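PDB 5U7F: dihydroneopterin triphosphate diphosphatase from Escherichia coli O157:H7, which probably hydrolyses dihydroneopterin triphosphate to the monophosphate and pyrophosphate, a step toward folate, and also cleaves nucleoside triphosphates with a preference for dATP. Local coordinates for residues 60-65 with 112-117. Numbering follows the deposited sequence.
With CO (cobalt (II) ion), chain E; CO (cobalt (II) ion), chain F.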
# COMPACT_ATOMS: atom_id res chain seq x y z
N GLU A 60 8.55 0.85 -5.16
CA GLU A 60 8.64 0.22 -3.85
C GLU A 60 8.90 -1.28 -3.86
O GLU A 60 9.50 -1.80 -2.93
CB GLU A 60 7.36 0.48 -3.06
CG GLU A 60 7.19 1.99 -2.74
CD GLU A 60 6.28 2.31 -1.59
OE1 GLU A 60 5.68 1.37 -1.04
OE2 GLU A 60 6.16 3.51 -1.23
N VAL A 61 8.42 -1.98 -4.88
CA VAL A 61 8.69 -3.40 -4.94
C VAL A 61 9.18 -3.84 -6.32
O VAL A 61 9.20 -5.03 -6.60
CB VAL A 61 7.45 -4.23 -4.53
CG1 VAL A 61 7.08 -3.90 -3.08
CG2 VAL A 61 6.28 -3.98 -5.47
N THR A 62 9.62 -2.89 -7.14
CA THR A 62 10.24 -3.19 -8.45
C THR A 62 9.40 -4.13 -9.33
O THR A 62 9.94 -4.99 -10.03
CB THR A 62 11.64 -3.83 -8.26
OG1 THR A 62 12.25 -3.35 -7.06
CG2 THR A 62 12.51 -3.49 -9.46
N ILE A 63 8.09 -3.98 -9.29
CA ILE A 63 7.19 -4.72 -10.15
C ILE A 63 6.65 -3.74 -11.16
O ILE A 63 6.04 -2.75 -10.78
CB ILE A 63 6.05 -5.40 -9.35
CG1 ILE A 63 6.64 -6.51 -8.49
CG2 ILE A 63 4.95 -5.93 -10.29
CD1 ILE A 63 5.65 -7.34 -7.67
N ASP A 64 6.92 -3.97 -12.44
CA ASP A 64 6.40 -3.13 -13.50
C ASP A 64 5.13 -3.75 -14.08
O ASP A 64 5.17 -4.84 -14.66
CB ASP A 64 7.44 -2.95 -14.60
CG ASP A 64 7.02 -1.94 -15.64
OD1 ASP A 64 5.79 -1.71 -15.80
OD2 ASP A 64 7.91 -1.37 -16.30
N VAL A 65 4.02 -3.04 -13.96
CA VAL A 65 2.70 -3.63 -14.22
C VAL A 65 2.35 -3.63 -15.71
O VAL A 65 1.65 -4.51 -16.20
CB VAL A 65 1.58 -2.87 -13.42
CG1 VAL A 65 0.19 -3.27 -13.88
CG2 VAL A 65 1.72 -3.14 -11.93
N GLN A 112 9.93 -13.38 -5.15
CA GLN A 112 11.01 -12.79 -4.40
C GLN A 112 10.98 -11.30 -4.71
O GLN A 112 10.94 -10.92 -5.87
CB GLN A 112 12.33 -13.46 -4.82
CG GLN A 112 12.27 -15.03 -4.82
CD GLN A 112 11.51 -15.67 -6.02
OE1 GLN A 112 11.29 -15.04 -7.07
NE2 GLN A 112 11.11 -16.94 -5.85
N ILE A 113 10.93 -10.46 -3.67
CA ILE A 113 10.75 -9.02 -3.82
C ILE A 113 12.01 -8.22 -3.51
O ILE A 113 12.61 -8.37 -2.45
CB ILE A 113 9.60 -8.51 -2.87
CG1 ILE A 113 8.27 -9.21 -3.17
CG2 ILE A 113 9.42 -6.99 -2.98
CD1 ILE A 113 7.74 -8.96 -4.55
N VAL A 114 12.38 -7.35 -4.44
CA VAL A 114 13.39 -6.33 -4.22
C VAL A 114 12.73 -5.02 -3.86
O VAL A 114 11.97 -4.46 -4.66
CB VAL A 114 14.25 -6.15 -5.46
CG1 VAL A 114 15.25 -5.02 -5.25
CG2 VAL A 114 14.96 -7.45 -5.77
N PHE A 115 13.03 -4.51 -2.66
CA PHE A 115 12.33 -3.33 -2.13
C PHE A 115 13.30 -2.16 -1.95
O PHE A 115 14.51 -2.38 -1.86
CB PHE A 115 11.64 -3.68 -0.80
CG PHE A 115 12.54 -4.39 0.17
CD1 PHE A 115 12.59 -5.77 0.20
CD2 PHE A 115 13.34 -3.68 1.06
CE1 PHE A 115 13.42 -6.44 1.09
CE2 PHE A 115 14.18 -4.34 1.95
CZ PHE A 115 14.21 -5.73 1.97
N THR A 116 12.76 -0.95 -1.90
CA THR A 116 13.57 0.27 -1.81
C THR A 116 13.22 1.16 -0.60
O THR A 116 14.10 1.72 0.06
CB THR A 116 13.41 1.10 -3.10
OG1 THR A 116 12.04 1.46 -3.28
CG2 THR A 116 13.86 0.31 -4.31
N GLU A 117 11.94 1.25 -0.28
CA GLU A 117 11.44 2.15 0.76
C GLU A 117 11.36 1.47 2.14
O GLU A 117 11.12 2.14 3.15
CB GLU A 117 10.05 2.67 0.32
CG GLU A 117 9.41 3.75 1.21
CD GLU A 117 8.08 4.28 0.62
OE1 GLU A 117 7.00 4.03 1.23
OE2 GLU A 117 8.13 4.96 -0.44
CO CO E . 6.74 5.37 -2.03
CO CO F . 5.04 4.18 0.37
O HOH W 1 10.00 -0.55 -0.62
O HOH W 2 4.47 2.19 1.09
O HOH W 3 10.69 -7.06 -6.89
O HOH W 4 7.25 7.15 -2.54
O HOH W 5 8.32 4.88 -3.40
O HOH W 6 4.09 5.36 1.95
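Val61 and Phe115 lie where the C-terminal end of the Nudix-box helix 49-61 meets the loop that leads into strand 118-125. Their CA atoms are 4.6 Å apart, and the touching parts run 150° from each other. No direct backbone N-H...O bond joins the two segments. Instead, Phe115 CA makes a CH...O contact of 3.3 Å with Glu60 O, and two waters bridge the main chains. One water links Glu60 O to Glu117 N, the other Val61 O to Val114 N. Thr62 leaves helical geometry with a positive phi. Its OG1 sits beside its own backbone N, anti to the carbonyl carbon, and donates to Val114 O at 2.7 Å, from 40° above the carbonyl plane. On the buried side, Ile113 CG2 packs against Val61 CB at 3.7 Å, and Ile113 CD1 reaches Ile63 CD1. Leu27 and Val39 also touch Val61, which ties this packing to the sheet. Thr116 OG1 is hydrogen-bonded to Glu59 O, one residue before Glu60. At the other end of the contact, Glu60 and Glu117 share two cobalt ions. Glu56 adds a ligand to the one bound by Glu117 OE2, the carbonyl O of Thr40 to the one bound by Glu117 OE1. Both side chains are extended beyond CG, and their carboxylate planes stand 71° apart. The metals probably offset the repulsion between the two acids: Glu60 OE2 and Glu117 OE2 are 2.6 Å apart without a hydrogen bond. Glu60 bridges both cobalts through OE2 alone, while its OE1 accepts a hydrogen bond from a cobalt-bound water at 2.6 Å.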